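Local coordinates for protein phosphoglycerate kinase (Coxiella burnetii, PDB 4NG4) that catalyses the reversible transfer of a phosphate group between ATP and 3-phosphoglycerate in glycolysis, working as a monomer, at residues A[23-28]-A[143-148]; A[62-67]-A[112-117]; A[320-325]-A[340-345]; A[349-354]-A[371-376]. All coordinates share one frame; numbering follows the deposited sequence.

Contact 1: A[23-28]-A[143-148]; sequences HNKRVM and LCDIFV
Arg26 and Asp145 meet through both backbone and side chain where two parallel strands begin. The backbone bonds form a ladder. Ile146 N donates to Arg26 O (3.2 Å), Met28 N to Ile146 O (3.0 Å) and Val148 N to Met28 O (2.8 Å). All three are nearly straight. Arg26 O also takes a second, more bent bond from Asp145 N, so two amides grip one carbonyl.

The carboxylate of Asp145 closes the ladder at its N-terminal end. Its OD2 accepts from Arg26 N at 2.9 Å, using the anti lone pair, with 170° at the hydrogen. The same oxygen forms a long salt bridge with Arg26 NE, 3.7 Å away. The guanidinium and carboxylate planes stand 85° apart, so they do not pair flat. The Arg26 chain bends at chi3 (-74°), which puts Cys144 CA and Asp145 N over one guanidinium face, toward its rim.

Apolar contacts cover both faces. On the face of Val27 and Ile146, Val27 CG1 meets Val148 CG2, and the Lys25 and Ile146 side chains cross at about a right angle, CD against CD1. On the face of Met28 and Phe147, Met28 CB touches Cys144 CB, and Met28 CE reaches Leu143 CB at 3.9 Å. This pairing of strands 26-31 and 146-149 is typical of the parallel six-stranded sheet (order 3-4-2-1-5-6) at the centre of the N-terminal alpha/beta/alpha domain of phosphoglycerate kinases.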
loop_
_atom_site.group_PDB
_atom_site.type_symbol
_atom_site.label_atom_id
_atom_site.label_comp_id
_atom_site.label_asym_id
_atom_site.label_seq_id
_atom_site.Cartn_x
_atom_site.Cartn_y
_atom_site.Cartn_z
ATOM N N HIS A 23 2.233 -2.147 -31.822
ATOM C CA HIS A 23 2.726 -1.511 -33.043
ATOM C C HIS A 23 1.688 -0.544 -33.612
ATOM O O HIS A 23 0.600 -0.958 -34.015
ATOM C CB HIS A 23 3.078 -2.576 -34.099
ATOM C CG HIS A 23 4.020 -2.105 -35.162
ATOM N ND1 HIS A 23 4.991 -2.922 -35.694
ATOM C CD2 HIS A 23 4.157 -0.908 -35.778
ATOM C CE1 HIS A 23 5.683 -2.252 -36.594
ATOM N NE2 HIS A 23 5.194 -1.027 -36.669
ATOM N N ASN A 24 2.029 0.746 -33.605
ATOM C CA ASN A 24 1.255 1.792 -34.290
ATOM C C ASN A 24 -0.141 2.031 -33.714
ATOM O O ASN A 24 -0.971 2.692 -34.340
ATOM C CB ASN A 24 1.154 1.483 -35.794
ATOM C CG ASN A 24 1.279 2.718 -36.652
ATOM O OD1 ASN A 24 0.346 3.514 -36.768
ATOM N ND2 ASN A 24 2.441 2.884 -37.265
ATOM N N LYS A 25 -0.401 1.508 -32.521
ATOM C CA LYS A 25 -1.710 1.658 -31.902
ATOM C C LYS A 25 -1.741 2.888 -31.001
ATOM O O LYS A 25 -0.697 3.426 -30.619
ATOM C CB LYS A 25 -2.075 0.396 -31.114
ATOM C CG LYS A 25 -2.531 -0.773 -31.989
ATOM C CD LYS A 25 -3.214 -1.852 -31.150
ATOM C CE LYS A 25 -4.067 -2.796 -31.987
ATOM N NZ LYS A 25 -5.016 -3.547 -31.108
ATOM N N ARG A 26 -2.950 3.342 -30.690
ATOM C CA ARG A 26 -3.149 4.387 -29.690
ATOM C C ARG A 26 -3.268 3.707 -28.344
ATOM O O ARG A 26 -4.172 2.896 -28.146
ATOM C CB ARG A 26 -4.418 5.183 -29.969
ATOM C CG ARG A 26 -4.378 6.008 -31.247
ATOM C CD ARG A 26 -5.701 6.711 -31.444
ATOM N NE ARG A 26 -6.754 5.784 -31.866
ATOM C CZ ARG A 26 -8.054 5.908 -31.575
ATOM N NH1 ARG A 26 -8.506 6.917 -30.828
ATOM N NH2 ARG A 26 -8.917 5.004 -32.029
ATOM N N VAL A 27 -2.349 4.029 -27.436
ATOM C CA VAL A 27 -2.255 3.347 -26.150
ATOM C C VAL A 27 -2.393 4.346 -25.032
ATOM O O VAL A 27 -1.634 5.308 -24.948
ATOM C CB VAL A 27 -0.915 2.599 -25.988
ATOM C CG1 VAL A 27 -0.816 1.982 -24.597
ATOM C CG2 VAL A 27 -0.768 1.525 -27.068
ATOM N N MET A 28 -3.357 4.080 -24.163
ATOM C CA MET A 28 -3.689 4.955 -23.054
ATOM C C MET A 28 -3.208 4.295 -21.757
ATOM O O MET A 28 -3.771 3.288 -21.319
ATOM C CB MET A 28 -5.200 5.179 -23.046
ATOM C CG MET A 28 -5.640 6.513 -22.490
ATOM S SD MET A 28 -7.413 6.759 -22.701
ATOM C CE MET A 28 -7.420 8.445 -23.317
ATOM N N LEU A 143 -11.172 7.301 -27.320
ATOM C CA LEU A 143 -9.870 7.896 -27.663
ATOM C C LEU A 143 -8.701 6.907 -27.829
ATOM O O LEU A 143 -7.594 7.323 -28.189
ATOM C CB LEU A 143 -9.479 8.953 -26.608
ATOM C CG LEU A 143 -10.423 10.146 -26.401
ATOM C CD1 LEU A 143 -10.129 10.819 -25.067
ATOM C CD2 LEU A 143 -10.324 11.154 -27.544
ATOM N N CYS A 144 -8.921 5.614 -27.591
ATOM C CA CYS A 144 -7.813 4.659 -27.654
ATOM C C CYS A 144 -8.196 3.267 -28.167
ATOM O O CYS A 144 -9.341 2.825 -28.041
ATOM C CB CYS A 144 -7.168 4.529 -26.273
ATOM S SG CYS A 144 -8.025 3.363 -25.217
ATOM N N ASP A 145 -7.206 2.589 -28.741
ATOM C CA ASP A 145 -7.332 1.186 -29.128
ATOM C C ASP A 145 -7.173 0.300 -27.896
ATOM O O ASP A 145 -7.974 -0.607 -27.674
ATOM C CB ASP A 145 -6.254 0.803 -30.141
ATOM C CG ASP A 145 -6.397 1.531 -31.450
ATOM O OD1 ASP A 145 -7.414 1.307 -32.137
ATOM O OD2 ASP A 145 -5.481 2.312 -31.797
ATOM N N ILE A 146 -6.124 0.565 -27.114
ATOM C CA ILE A 146 -5.810 -0.221 -25.921
ATOM C C ILE A 146 -5.697 0.662 -24.682
ATOM O O ILE A 146 -5.118 1.752 -24.739
ATOM C CB ILE A 146 -4.480 -0.996 -26.078
ATOM C CG1 ILE A 146 -4.517 -1.914 -27.303
ATOM C CG2 ILE A 146 -4.193 -1.817 -24.824
ATOM C CD1 ILE A 146 -3.185 -2.526 -27.615
ATOM N N PHE A 147 -6.250 0.179 -23.568
ATOM C CA PHE A 147 -6.088 0.827 -22.267
ATOM C C PHE A 147 -5.213 -0.026 -21.368
ATOM O O PHE A 147 -5.450 -1.225 -21.235
ATOM C CB PHE A 147 -7.442 1.045 -21.596
ATOM C CG PHE A 147 -7.347 1.657 -20.221
ATOM C CD1 PHE A 147 -6.750 2.897 -20.043
ATOM C CD2 PHE A 147 -7.848 0.994 -19.107
ATOM C CE1 PHE A 147 -6.661 3.474 -18.797
ATOM C CE2 PHE A 147 -7.753 1.562 -17.850
ATOM C CZ PHE A 147 -7.160 2.808 -17.696
ATOM N N VAL A 148 -4.217 0.603 -20.746
ATOM C CA VAL A 148 -3.303 -0.076 -19.841
ATOM C C VAL A 148 -3.421 0.524 -18.437
ATOM O O VAL A 148 -2.960 1.646 -18.205
ATOM C CB VAL A 148 -1.852 0.049 -20.331
ATOM C CG1 VAL A 148 -0.931 -0.774 -19.464
ATOM C CG2 VAL A 148 -1.753 -0.407 -21.752
#

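Contact 2: A[62-67]-A[112-117]; sequences KARVMI and VEPGQA
A type II beta turn, Glu113 to Gln116, leads into strand 117-120 of the parallel sheet and sits against the start of strand 64-69. Its backbone is tied twice to the 62-67 segment. Gly115 N donates to Ala63 O at 2.7 Å, approaching from above the carbonyl plane. Val65 N donates to Gln116 O at 3.2 Å, this time in the carbonyl plane. Gly115 takes the third position of the turn with a positive phi (95°).

Arg64 and Pro114 pair at the edge. The Arg64 chain is extended from CG to NE and runs beside Pro114, pointing the same way. Pro114 CD lies over the centre of one guanidinium face, 3.7 Å from Arg64 CZ. Arg64 NH1 is 2.7 Å from Val112 O. Arg64 NE makes a weak hydrogen bond to Asn24 O on the other side of the strand.

Val112 CG1 packs against the backbone, 3.7 Å from Val65 N. At the bridge, Val65 CG1 meets Ala117 CB at 3.5 Å, and Ile67 CD1 touches the same methyl at 4.2 Å. Helix 46-60 covers this apolar face through Ala58, Ile55 and Ile59. That helix ends in a Schellman motif with Lys62 as its C-prime residue. The chain then passes directly into strand 64-69, a helix-to-strand passage of the N-terminal alpha/beta/alpha domain, where the helix covers the parallel sheet.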
loop_
_atom_site.group_PDB
_atom_site.type_symbol
_atom_site.label_atom_id
_atom_site.label_comp_id
_atom_site.label_asym_id
_atom_site.label_seq_id
_atom_site.Cartn_x
_atom_site.Cartn_y
_atom_site.Cartn_z
ATOM N N LYS A 62 6.862 1.370 -30.468
ATOM C CA LYS A 62 6.292 2.382 -31.365
ATOM C C LYS A 62 4.772 2.513 -31.239
ATOM O O LYS A 62 4.036 2.624 -32.222
ATOM C CB LYS A 62 6.772 2.167 -32.812
ATOM C CG LYS A 62 8.061 2.934 -33.101
ATOM C CD LYS A 62 8.880 2.336 -34.218
ATOM C CE LYS A 62 10.028 3.261 -34.570
ATOM N NZ LYS A 62 10.938 2.675 -35.580
ATOM N N ALA A 63 4.323 2.530 -29.991
ATOM C CA ALA A 63 2.952 2.888 -29.671
ATOM C C ALA A 63 2.774 4.385 -29.879
ATOM O O ALA A 63 3.753 5.138 -29.927
ATOM C CB ALA A 63 2.623 2.512 -28.228
ATOM N N ARG A 64 1.521 4.801 -30.033
ATOM C CA ARG A 64 1.158 6.207 -29.962
ATOM C C ARG A 64 0.671 6.416 -28.539
ATOM O O ARG A 64 -0.447 6.030 -28.203
ATOM C CB ARG A 64 0.058 6.540 -30.974
ATOM C CG ARG A 64 0.373 6.132 -32.414
ATOM C CD ARG A 64 -0.907 5.854 -33.194
ATOM N NE ARG A 64 -0.674 5.840 -34.638
ATOM C CZ ARG A 64 -0.770 6.896 -35.444
ATOM N NH1 ARG A 64 -1.113 8.092 -34.975
ATOM N NH2 ARG A 64 -0.519 6.753 -36.737
ATOM N N VAL A 65 1.512 7.012 -27.698
ATOM C CA VAL A 65 1.297 6.946 -26.241
ATOM C C VAL A 65 0.582 8.153 -25.627
ATOM O O VAL A 65 1.045 9.284 -25.747
ATOM C CB VAL A 65 2.636 6.729 -25.485
ATOM C CG1 VAL A 65 2.492 7.110 -24.024
ATOM C CG2 VAL A 65 3.088 5.287 -25.619
ATOM N N MET A 66 -0.539 7.883 -24.963
ATOM C CA MET A 66 -1.250 8.882 -24.172
ATOM C C MET A 66 -1.113 8.555 -22.677
ATOM O O MET A 66 -1.695 7.581 -22.194
ATOM C CB MET A 66 -2.729 8.902 -24.555
ATOM C CG MET A 66 -3.014 9.459 -25.932
ATOM S SD MET A 66 -4.704 9.107 -26.491
ATOM C CE MET A 66 -4.502 7.433 -27.081
ATOM N N ILE A 67 -0.347 9.368 -21.958
ATOM C CA ILE A 67 -0.077 9.115 -20.546
ATOM C C ILE A 67 -1.125 9.789 -19.668
ATOM O O ILE A 67 -1.284 11.002 -19.703
ATOM C CB ILE A 67 1.307 9.630 -20.122
ATOM C CG1 ILE A 67 2.410 9.044 -21.018
ATOM C CG2 ILE A 67 1.556 9.279 -18.656
ATOM C CD1 ILE A 67 3.752 9.726 -20.849
ATOM N N VAL A 112 -1.227 11.617 -32.335
ATOM C CA VAL A 112 0.026 11.272 -31.668
ATOM C C VAL A 112 0.767 10.335 -32.600
ATOM O O VAL A 112 0.228 9.300 -32.992
ATOM C CB VAL A 112 -0.207 10.574 -30.311
ATOM C CG1 VAL A 112 1.109 10.086 -29.718
ATOM C CG2 VAL A 112 -0.883 11.509 -29.351
ATOM N N GLU A 113 1.986 10.708 -32.971
ATOM C CA GLU A 113 2.762 9.930 -33.937
ATOM C C GLU A 113 3.261 8.642 -33.274
ATOM O O GLU A 113 3.433 8.600 -32.045
ATOM C CB GLU A 113 3.934 10.764 -34.469
ATOM C CG GLU A 113 4.660 10.148 -35.651
ATOM C CD GLU A 113 5.760 11.038 -36.197
ATOM O OE1 GLU A 113 6.368 10.670 -37.232
ATOM O OE2 GLU A 113 6.010 12.109 -35.591
ATOM N N PRO A 114 3.451 7.571 -34.069
ATOM C CA PRO A 114 4.050 6.368 -33.488
ATOM C C PRO A 114 5.409 6.646 -32.842
ATOM O O PRO A 114 6.265 7.279 -33.462
ATOM C CB PRO A 114 4.203 5.439 -34.699
ATOM C CG PRO A 114 3.092 5.830 -35.595
ATOM C CD PRO A 114 2.923 7.319 -35.424
ATOM N N GLY A 115 5.585 6.205 -31.597
ATOM C CA GLY A 115 6.865 6.334 -30.906
ATOM C C GLY A 115 7.018 7.557 -30.012
ATOM O O GLY A 115 7.924 7.597 -29.181
ATOM N N GLN A 116 6.164 8.567 -30.174
ATOM C CA GLN A 116 6.158 9.694 -29.245
ATOM C C GLN A 116 5.088 9.478 -28.172
ATOM O O GLN A 116 4.277 8.551 -28.261
ATOM C CB GLN A 116 5.986 11.044 -29.971
ATOM C CG GLN A 116 4.660 11.254 -30.699
ATOM C CD GLN A 116 4.345 12.727 -30.938
ATOM O OE1 GLN A 116 3.859 13.428 -30.037
ATOM N NE2 GLN A 116 4.612 13.201 -32.153
ATOM N N ALA A 117 5.110 10.330 -27.153
ATOM C CA ALA A 117 4.214 10.194 -25.999
ATOM C C ALA A 117 3.733 11.552 -25.510
ATOM O O ALA A 117 4.520 12.489 -25.369
ATOM C CB ALA A 117 4.920 9.470 -24.869
#

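Contact 3: A[320-325]-A[340-345]; sequences IVWNGP and ALAQAV. With ADP (adenosine-5'-diphosphate), chain E.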
loop_
_atom_site.group_PDB
_atom_site.type_symbol
_atom_site.label_atom_id
_atom_site.label_comp_id
_atom_site.label_asym_id
_atom_site.label_seq_id
_atom_site.Cartn_x
_atom_site.Cartn_y
_atom_site.Cartn_z
ATOM N N ILE A 320 7.006 -13.448 4.790
ATOM C CA ILE A 320 6.616 -12.464 5.810
ATOM C C ILE A 320 5.821 -11.285 5.221
ATOM O O ILE A 320 6.165 -10.754 4.169
ATOM C CB ILE A 320 7.844 -11.921 6.555
ATOM C CG1 ILE A 320 8.617 -13.062 7.243
ATOM C CG2 ILE A 320 7.413 -10.883 7.564
ATOM C CD1 ILE A 320 9.902 -12.629 7.936
ATOM N N VAL A 321 4.749 -10.885 5.904
ATOM C CA VAL A 321 3.943 -9.732 5.482
ATOM C C VAL A 321 3.830 -8.798 6.680
ATOM O O VAL A 321 3.298 -9.187 7.692
ATOM C CB VAL A 321 2.529 -10.163 4.989
ATOM C CG1 VAL A 321 1.740 -8.976 4.507
ATOM C CG2 VAL A 321 2.634 -11.168 3.866
ATOM N N TRP A 322 4.335 -7.575 6.581
ATOM C CA TRP A 322 4.415 -6.703 7.755
ATOM C C TRP A 322 3.896 -5.284 7.486
ATOM O O TRP A 322 4.415 -4.578 6.632
ATOM C CB TRP A 322 5.846 -6.670 8.267
ATOM C CG TRP A 322 6.131 -5.601 9.259
ATOM C CD1 TRP A 322 5.290 -5.117 10.224
ATOM C CD2 TRP A 322 7.352 -4.880 9.401
ATOM N NE1 TRP A 322 5.914 -4.124 10.941
ATOM C CE2 TRP A 322 7.183 -3.969 10.457
ATOM C CE3 TRP A 322 8.567 -4.907 8.729
ATOM C CZ2 TRP A 322 8.190 -3.096 10.854
ATOM C CZ3 TRP A 322 9.564 -4.031 9.123
ATOM C CH2 TRP A 322 9.367 -3.136 10.169
ATOM N N ASN A 323 2.869 -4.900 8.247
ATOM C CA ASN A 323 2.204 -3.623 8.144
ATOM C C ASN A 323 1.982 -3.034 9.515
ATOM O O ASN A 323 1.047 -3.420 10.212
ATOM C CB ASN A 323 0.848 -3.801 7.475
ATOM C CG ASN A 323 -0.029 -2.564 7.594
ATOM O OD1 ASN A 323 -1.225 -2.664 7.882
ATOM N ND2 ASN A 323 0.565 -1.391 7.398
ATOM N N GLY A 324 2.839 -2.104 9.906
ATOM C CA GLY A 324 2.649 -1.353 11.143
ATOM C C GLY A 324 3.758 -1.546 12.163
ATOM O O GLY A 324 4.105 -2.686 12.516
ATOM N N PRO A 325 4.318 -0.436 12.666
ATOM C CA PRO A 325 5.346 -0.530 13.708
ATOM C C PRO A 325 4.744 -0.996 15.036
ATOM O O PRO A 325 3.578 -0.686 15.336
ATOM C CB PRO A 325 5.858 0.894 13.821
ATOM C CG PRO A 325 4.661 1.739 13.478
ATOM C CD PRO A 325 3.831 0.944 12.495
ATOM N N ALA A 340 14.454 -3.999 16.247
ATOM C CA ALA A 340 14.707 -5.420 16.445
ATOM C C ALA A 340 13.944 -6.223 15.423
ATOM O O ALA A 340 14.499 -7.082 14.766
ATOM C CB ALA A 340 14.296 -5.839 17.838
ATOM N N LEU A 341 12.656 -5.924 15.304
ATOM C CA LEU A 341 11.784 -6.618 14.374
ATOM C C LEU A 341 12.259 -6.378 12.952
ATOM O O LEU A 341 12.427 -7.319 12.180
ATOM C CB LEU A 341 10.336 -6.150 14.545
ATOM C CG LEU A 341 9.307 -6.756 13.575
ATOM C CD1 LEU A 341 9.014 -8.214 13.922
ATOM C CD2 LEU A 341 8.024 -5.928 13.578
ATOM N N ALA A 342 12.477 -5.118 12.608
ATOM C CA ALA A 342 12.876 -4.760 11.250
ATOM C C ALA A 342 14.136 -5.523 10.858
ATOM O O ALA A 342 14.198 -6.118 9.787
ATOM C CB ALA A 342 13.102 -3.268 11.147
ATOM N N GLN A 343 15.119 -5.535 11.755
ATOM C CA GLN A 343 16.380 -6.233 11.533
ATOM C C GLN A 343 16.164 -7.733 11.349
ATOM O O GLN A 343 16.814 -8.347 10.494
ATOM C CB GLN A 343 17.350 -5.960 12.683
ATOM C CG GLN A 343 17.800 -4.500 12.741
ATOM C CD GLN A 343 18.729 -4.188 13.911
ATOM O OE1 GLN A 343 18.624 -4.797 14.976
ATOM N NE2 GLN A 343 19.633 -3.223 13.720
ATOM N N ALA A 344 15.237 -8.317 12.115
ATOM C CA ALA A 344 14.938 -9.748 12.006
ATOM C C ALA A 344 14.399 -10.114 10.614
ATOM O O ALA A 344 14.818 -11.110 10.027
ATOM C CB ALA A 344 13.974 -10.183 13.099
ATOM N N VAL A 345 13.499 -9.290 10.080
ATOM C CA VAL A 345 12.960 -9.505 8.733
ATOM C C VAL A 345 14.070 -9.344 7.686
ATOM O O VAL A 345 14.133 -10.102 6.713
ATOM C CB VAL A 345 11.809 -8.522 8.411
ATOM C CG1 VAL A 345 11.205 -8.800 7.032
ATOM C CG2 VAL A 345 10.721 -8.607 9.481
HETATM P PB ADP E . 1.198 2.012 9.180
HETATM O O1B ADP E . 2.682 1.748 9.141
HETATM O O2B ADP E . 0.827 3.417 8.748
HETATM O O3B ADP E . 0.357 0.921 8.561
HETATM P PA ADP E . -0.558 2.302 11.432
HETATM O O1A ADP E . -1.231 3.371 10.606
HETATM O O2A ADP E . -1.324 1.033 11.695
HETATM O O3A ADP E . 0.862 1.901 10.762
HETATM O "O5'" ADP E . -0.174 3.003 12.843
HETATM C "C5'" ADP E . 1.181 3.216 13.260
HETATM C "C4'" ADP E . 1.286 4.455 14.137
HETATM O "O4'" ADP E . 0.696 4.186 15.415
HETATM C "C3'" ADP E . 2.739 4.876 14.366
HETATM O "O3'" ADP E . 2.968 6.211 13.890
HETATM C "C2'" ADP E . 2.971 4.733 15.866
HETATM O "O2'" ADP E . 3.653 5.852 16.438
HETATM C "C1'" ADP E . 1.580 4.563 16.480
HETATM N N9 ADP E . 1.594 3.566 17.599
HETATM C C8 ADP E . 1.940 2.258 17.518
HETATM N N7 ADP E . 1.846 1.666 18.738
HETATM C C5 ADP E . 1.431 2.592 19.626
HETATM C C6 ADP E . 1.123 2.636 21.077
HETATM N N6 ADP E . 1.243 1.538 21.865
HETATM N N1 ADP E . 0.711 3.823 21.591
HETATM C C2 ADP E . 0.578 4.949 20.850
HETATM N N3 ADP E . 0.844 4.975 19.529
HETATM C C4 ADP E . 1.266 3.851 18.872
#
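Strand 320-323 and helix 340-345 run nearly antiparallel, at 152°, with their axes 11.1 Å apart, so side chains fill the space between the two backbones. Trp322 is the centre of the contact. Its CG lies anti to the backbone N (chi1 167°), and the ring reaches toward the helix. Leu341 comes over one face of the indole. Its CD2 methyl makes a CH-pi contact 4.1 Å from the centroid of the five-membered ring of Trp322, and the two side chains slide past each other in opposite directions.

The far end of the indole meets Ala342, whose CB is 3.9 Å from Trp322 CH2. One turn further along the helix, Val345 divides its two methyls. CG2 approaches Trp322 CE3, while CG1 meets Ile320 CD1 at 4.1 Å. Helix 304-316 adds Tyr310 and Met314 beside Leu341.

The one polar atom of the indole is used within its own segment. Trp322 NE1 donates to Gly324 O at 2.8 Å. The carbonyl oxygen lies at the ring edge, close to the ring plane, while the donor sits well above the carbonyl plane. Next to it, Asn323 ND2 makes a weak hydrogen bond to ADP O3B (2.6 Å). ND2 also donates to Gly355 O, and OD1 accepts from Lys208. Pro325 CD packs on ADP O3A. Apolar contacts thus hold one side of the strand to the helix, while its end carries the polar groups. The NE1 bond to Gly324 O probably steadies the segment whose Asn323 and Pro325 meet the diphosphate.

Contact 4: A[349-354]-A[371-376]; sequences TAYSIV and QMSYVS
Ser352 and Ser373 face each other at the start of a parallel strand pair, strands 351-354 and 374-375. Helix 357-365 connects the two strands in a beta-alpha-beta unit at the edge of the nucleotide-binding domain's sheet. The serines are linked crosswise. Ser352 N donates to Ser373 OG at 2.7 Å, and Ser373 N donates to Ser352 OG at 3.0 Å. Ser352 OG reaches across because it sits between its own backbone N and carbonyl carbon (chi1 52°). Each hydroxyl oxygen thus accepts from the other residue's amide.

Tyr351 and Tyr374 lie side by side and point the same way. The Tyr351 ring receives Ser373 CB over one face, 4.0 Å from the ring centroid, a CH-pi contact. Tyr351 OH comes near Tyr374 CB. Arg187 makes a cation-pi contact with Tyr351, and the hydroxyl of Tyr374 is hydrogen-bonded to Glu181. Both residues belong to helix 176-190, which covers this face.

The other face is mostly apolar. Val354 and Met372 cross at about a right angle, with Val354 CG1 3.7 Å from Met372 SD. The Met372 chain bends at chi2 (-70°) and again at chi3, which brings the sulfur to that methyl. Val354 CG2 turns instead to Val375 CG2 at 4.0 Å. Leu363 of the connecting helix packs on both Val354 and Met372.

The ladder opens with a weak bond from Tyr374 N to Ser352 O. Further along it becomes regular. Val354 N donates to Tyr374 O, and Ser376 N then donates to Val354 O at 2.9 Å with 174° at the hydrogen.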
loop_
_atom_site.group_PDB
_atom_site.type_symbol
_atom_site.label_atom_id
_atom_site.label_comp_id
_atom_site.label_asym_id
_atom_site.label_seq_id
_atom_site.Cartn_x
_atom_site.Cartn_y
_atom_site.Cartn_z
ATOM N N THR A 349 15.504 -14.944 5.773
ATOM C CA THR A 349 15.654 -15.538 4.460
ATOM C C THR A 349 14.302 -15.664 3.763
ATOM O O THR A 349 14.225 -16.044 2.604
ATOM C CB THR A 349 16.301 -16.932 4.607
ATOM O OG1 THR A 349 16.586 -17.454 3.323
ATOM C CG2 THR A 349 15.384 -17.917 5.346
ATOM N N ALA A 350 13.238 -15.346 4.496
ATOM C CA ALA A 350 11.891 -15.360 3.957
ATOM C C ALA A 350 11.735 -14.233 2.963
ATOM O O ALA A 350 12.451 -13.240 3.030
ATOM C CB ALA A 350 10.882 -15.212 5.070
ATOM N N TYR A 351 10.803 -14.406 2.032
ATOM C CA TYR A 351 10.415 -13.354 1.096
ATOM C C TYR A 351 9.571 -12.333 1.858
ATOM O O TYR A 351 8.413 -12.608 2.179
ATOM C CB TYR A 351 9.622 -13.952 -0.074
ATOM C CG TYR A 351 9.210 -12.938 -1.106
ATOM C CD1 TYR A 351 10.095 -12.533 -2.089
ATOM C CD2 TYR A 351 7.942 -12.375 -1.091
ATOM C CE1 TYR A 351 9.732 -11.593 -3.042
ATOM C CE2 TYR A 351 7.565 -11.434 -2.044
ATOM C CZ TYR A 351 8.471 -11.048 -3.011
ATOM O OH TYR A 351 8.121 -10.114 -3.959
ATOM N N SER A 352 10.156 -11.175 2.162
ATOM C CA SER A 352 9.480 -10.146 2.986
ATOM C C SER A 352 8.717 -9.119 2.133
ATOM O O SER A 352 9.191 -8.719 1.058
ATOM C CB SER A 352 10.489 -9.433 3.903
ATOM O OG SER A 352 11.605 -8.944 3.163
ATOM N N ILE A 353 7.535 -8.723 2.615
ATOM C CA ILE A 353 6.679 -7.748 1.933
ATOM C C ILE A 353 6.167 -6.769 2.969
ATOM O O ILE A 353 5.461 -7.173 3.889
ATOM C CB ILE A 353 5.451 -8.402 1.286
ATOM C CG1 ILE A 353 5.833 -9.618 0.457
ATOM C CG2 ILE A 353 4.742 -7.436 0.381
ATOM C CD1 ILE A 353 4.637 -10.422 0.026
ATOM N N VAL A 354 6.526 -5.492 2.839
ATOM C CA VAL A 354 6.074 -4.461 3.788
ATOM C C VAL A 354 5.299 -3.367 3.086
ATOM O O VAL A 354 5.442 -3.159 1.883
ATOM C CB VAL A 354 7.236 -3.815 4.571
ATOM C CG1 VAL A 354 8.068 -4.876 5.270
ATOM C CG2 VAL A 354 8.109 -2.985 3.649
ATOM N N GLN A 371 16.515 -3.730 2.163
ATOM C CA GLN A 371 16.714 -5.123 2.621
ATOM C C GLN A 371 15.420 -5.953 2.668
ATOM O O GLN A 371 15.480 -7.170 2.815
ATOM C CB GLN A 371 17.452 -5.169 3.978
ATOM C CG GLN A 371 18.987 -5.269 3.859
ATOM C CD GLN A 371 19.459 -6.639 3.384
ATOM O OE1 GLN A 371 19.658 -7.560 4.177
ATOM N NE2 GLN A 371 19.645 -6.775 2.087
ATOM N N MET A 372 14.266 -5.296 2.541
ATOM C CA MET A 372 12.984 -5.986 2.385
ATOM C C MET A 372 12.840 -6.362 0.928
ATOM O O MET A 372 13.255 -5.604 0.057
ATOM C CB MET A 372 11.819 -5.083 2.772
ATOM C CG MET A 372 11.911 -4.486 4.152
ATOM S SD MET A 372 11.698 -5.704 5.442
ATOM C CE MET A 372 13.035 -5.222 6.523
ATOM N N SER A 373 12.250 -7.519 0.650
ATOM C CA SER A 373 12.160 -8.016 -0.727
ATOM C C SER A 373 11.261 -7.108 -1.563
ATOM O O SER A 373 11.528 -6.889 -2.750
ATOM C CB SER A 373 11.626 -9.450 -0.770
ATOM O OG SER A 373 11.931 -10.162 0.425
ATOM N N TYR A 374 10.197 -6.584 -0.950
ATOM C CA TYR A 374 9.285 -5.680 -1.646
ATOM C C TYR A 374 8.723 -4.629 -0.711
ATOM O O TYR A 374 8.139 -4.965 0.319
ATOM C CB TYR A 374 8.133 -6.457 -2.289
ATOM C CG TYR A 374 7.372 -5.617 -3.268
ATOM C CD1 TYR A 374 7.861 -5.415 -4.553
ATOM C CD2 TYR A 374 6.184 -4.981 -2.908
ATOM C CE1 TYR A 374 7.177 -4.619 -5.463
ATOM C CE2 TYR A 374 5.488 -4.180 -3.820
ATOM C CZ TYR A 374 5.994 -4.011 -5.088
ATOM O OH TYR A 374 5.334 -3.231 -6.000
ATOM N N VAL A 375 8.890 -3.360 -1.074
ATOM C CA VAL A 375 8.295 -2.267 -0.323
ATOM C C VAL A 375 7.160 -1.683 -1.133
ATOM O O VAL A 375 7.377 -1.229 -2.251
ATOM C CB VAL A 375 9.314 -1.160 -0.052
ATOM C CG1 VAL A 375 8.647 -0.008 0.700
ATOM C CG2 VAL A 375 10.508 -1.719 0.723
ATOM N N SER A 376 5.949 -1.701 -0.577
ATOM C CA SER A 376 4.798 -1.059 -1.221
ATOM C C SER A 376 4.690 0.393 -0.800
ATOM O O SER A 376 4.742 0.706 0.387
ATOM C CB SER A 376 3.493 -1.770 -0.869
ATOM O OG SER A 376 2.410 -1.136 -1.531
#

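Overall arrangement
The four contacts fall into two pairs, one in each domain. Contacts 1 and 2 share the six-stranded parallel sheet of the N-terminal domain. Their centres are 9 Å apart, strands 26-31 and 64-69 are neighbours, and contact 2 is nested in the chain loop closed by contact 1. Contacts 3 and 4 follow later in the chain. Their centres are also 9 Å apart, and strands 319-323 and 351-354 adjoin in the parallel sheet of the nucleotide-binding domain, where ADP is bound. Between the pairs, centres lie 34 to 42 Å apart without touching. This separation fits the two-domain architecture of phosphoglycerate kinases, which close to bring the nucleotide and phosphoglycerate together.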